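Local coordinates for protein lysin (Enterococcus phage IMEEF1, PDB 6IST) that binds calcium and, as a phage lysin with a CHAP domain, probably cuts the peptidoglycan of the enterococcal cell wall, at residues K17-D22 / M30-D35. Numbering follows the deposited sequence.
With CA (calcium ion), chain E.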
loop_
_atom_site.group_PDB
_atom_site.type_symbol
_atom_site.label_atom_id
_atom_site.label_comp_id
_atom_site.label_asym_id
_atom_site.label_seq_id
_atom_site.Cartn_x
_atom_site.Cartn_y
_atom_site.Cartn_z
ATOM N N LYS C 17 -16.596 -16.872 20.773
ATOM C CA LYS C 17 -16.391 -15.428 20.876
ATOM C C LYS C 17 -16.908 -14.810 19.576
ATOM O O LYS C 17 -17.294 -15.498 18.657
ATOM C CB LYS C 17 -14.906 -15.108 20.977
ATOM C CG LYS C 17 -14.151 -15.792 22.108
ATOM C CD LYS C 17 -12.723 -16.072 21.657
ATOM C CE LYS C 17 -11.949 -16.888 22.684
ATOM N NZ LYS C 17 -10.583 -17.137 22.141
ATOM N N GLY C 18 -16.792 -13.509 19.454
ATOM C CA GLY C 18 -17.226 -12.855 18.214
ATOM C C GLY C 18 -16.301 -11.724 17.906
ATOM O O GLY C 18 -15.695 -11.172 18.820
ATOM N N VAL C 19 -16.170 -11.402 16.628
ATOM C CA VAL C 19 -15.423 -10.265 16.192
ATOM C C VAL C 19 -16.307 -9.323 15.457
ATOM O O VAL C 19 -17.198 -9.748 14.750
ATOM C CB VAL C 19 -14.197 -10.613 15.350
ATOM C CG1 VAL C 19 -13.133 -11.163 16.296
ATOM C CG2 VAL C 19 -14.477 -11.566 14.225
ATOM N N ASP C 20 -16.072 -8.018 15.673
ATOM C CA ASP C 20 -16.839 -6.952 15.040
ATOM C C ASP C 20 -15.819 -6.141 14.257
ATOM O O ASP C 20 -15.049 -5.429 14.851
ATOM C CB ASP C 20 -17.534 -6.045 16.097
ATOM C CG ASP C 20 -18.405 -4.922 15.460
ATOM O OD1 ASP C 20 -18.498 -4.847 14.194
ATOM O OD2 ASP C 20 -19.018 -4.119 16.208
ATOM N N ALA C 21 -15.815 -6.261 12.940
ATOM C CA ALA C 21 -14.794 -5.625 12.106
ATOM C C ALA C 21 -15.161 -4.230 11.676
ATOM O O ALA C 21 -14.293 -3.450 11.341
ATOM C CB ALA C 21 -14.502 -6.472 10.875
ATOM N N ASP C 22 -16.429 -3.908 11.714
ATOM C CA ASP C 22 -16.868 -2.692 11.116
ATOM C C ASP C 22 -17.564 -1.730 12.025
ATOM O O ASP C 22 -17.803 -0.617 11.591
ATOM C CB ASP C 22 -17.711 -3.005 9.911
ATOM C CG ASP C 22 -19.038 -3.636 10.243
ATOM O OD1 ASP C 22 -19.338 -3.986 11.445
ATOM O OD2 ASP C 22 -19.838 -3.773 9.276
ATOM N N MET C 30 -20.353 -11.403 7.929
ATOM C CA MET C 30 -19.247 -10.821 7.161
ATOM C C MET C 30 -18.080 -10.344 8.042
ATOM O O MET C 30 -16.920 -10.328 7.592
ATOM C CB MET C 30 -19.826 -9.708 6.244
ATOM C CG MET C 30 -19.031 -9.253 5.015
ATOM S SD MET C 30 -18.190 -10.436 3.950
ATOM C CE MET C 30 -17.791 -9.375 2.501
ATOM N N ASP C 31 -18.360 -9.900 9.283
ATOM C CA ASP C 31 -17.344 -9.529 10.213
ATOM C C ASP C 31 -16.263 -10.590 10.382
ATOM O O ASP C 31 -15.125 -10.241 10.501
ATOM C CB ASP C 31 -17.903 -9.164 11.578
ATOM C CG ASP C 31 -18.644 -7.838 11.564
ATOM O OD1 ASP C 31 -18.020 -6.789 11.298
ATOM O OD2 ASP C 31 -19.851 -7.846 11.839
ATOM N N LEU C 32 -16.646 -11.869 10.448
ATOM C CA LEU C 32 -15.651 -12.904 10.617
ATOM C C LEU C 32 -14.759 -13.030 9.401
ATOM O O LEU C 32 -13.522 -13.053 9.508
ATOM C CB LEU C 32 -16.339 -14.269 10.820
ATOM C CG LEU C 32 -15.368 -15.446 10.974
ATOM C CD1 LEU C 32 -14.444 -15.116 12.117
ATOM C CD2 LEU C 32 -16.151 -16.698 11.291
ATOM N N THR C 33 -15.389 -13.082 8.227
ATOM C CA THR C 33 -14.654 -13.240 6.977
ATOM C C THR C 33 -13.748 -12.054 6.806
ATOM O O THR C 33 -12.601 -12.188 6.403
ATOM C CB THR C 33 -15.658 -13.386 5.793
ATOM O OG1 THR C 33 -16.220 -14.735 5.857
ATOM C CG2 THR C 33 -15.000 -13.195 4.423
ATOM N N VAL C 34 -14.253 -10.874 7.097
ATOM C CA VAL C 34 -13.415 -9.681 6.912
ATOM C C VAL C 34 -12.239 -9.666 7.908
ATOM O O VAL C 34 -11.136 -9.399 7.513
ATOM C CB VAL C 34 -14.207 -8.373 7.070
ATOM C CG1 VAL C 34 -13.268 -7.186 7.234
ATOM C CG2 VAL C 34 -15.170 -8.258 5.910
ATOM N N ASP C 35 -12.468 -10.118 9.128
ATOM C CA ASP C 35 -11.421 -10.117 10.107
ATOM C C ASP C 35 -10.321 -11.036 9.630
ATOM O O ASP C 35 -9.123 -10.725 9.703
ATOM C CB ASP C 35 -11.967 -10.543 11.441
ATOM C CG ASP C 35 -10.891 -10.578 12.553
ATOM O OD1 ASP C 35 -10.320 -9.524 12.927
ATOM O OD2 ASP C 35 -10.614 -11.694 13.045
HETATM CA CA CA E . -20.286 -5.624 12.873
#
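Asp31 OD1 takes two backbone N-H groups from the loop 17-22. The bond from Ala21 N is 2.8 Å long and reaches OD1 from above the carboxylate plane, about 50° out of it. The bond from Asp22 N is weak at 3.3 Å. The other oxygen, Asp31 OD2, binds the calcium ion at 2.5 Å and also accepts the backbone N-H of Gln28. One carboxylate thus ties the start of helix 29-41 to both the loop and the metal, and these bonds should hold its rotation. Its CG lies anti to the carbonyl carbon (chi1 -71°), which turns the carboxylate toward the backbone N-H of Ala21.

Asp20 OD1 and Asp22 OD1 each bind the calcium at 2.4 Å. Asp20 also has a polar partner in Gly23, the residue after Asp22. The Asp20 side chain runs alongside that of Asp31, while Asp22 crosses it at about a right angle. Both carboxylates are turned steeply against that of Asp31. The calcium probably offsets the repulsion among the three acids. Trp24 O and Gly26 O complete the protein ligands.

Apolar contacts lie beside the metal site. Val19 CG2 rests 3.9 Å from Asp35 CB and also meets Leu32 CD1. Ala21 CB packs against Val34 CG1, one helical turn on from Asp31. The carboxylate of Asp35 is held elsewhere, by Tyr10 and Arg39.

Ligands on every second loop residue, two aspartates then two backbone carbonyls, plus an acid from the following helix form a calcium-binding loop resembling those of EF-hands, here within the CHAP domain.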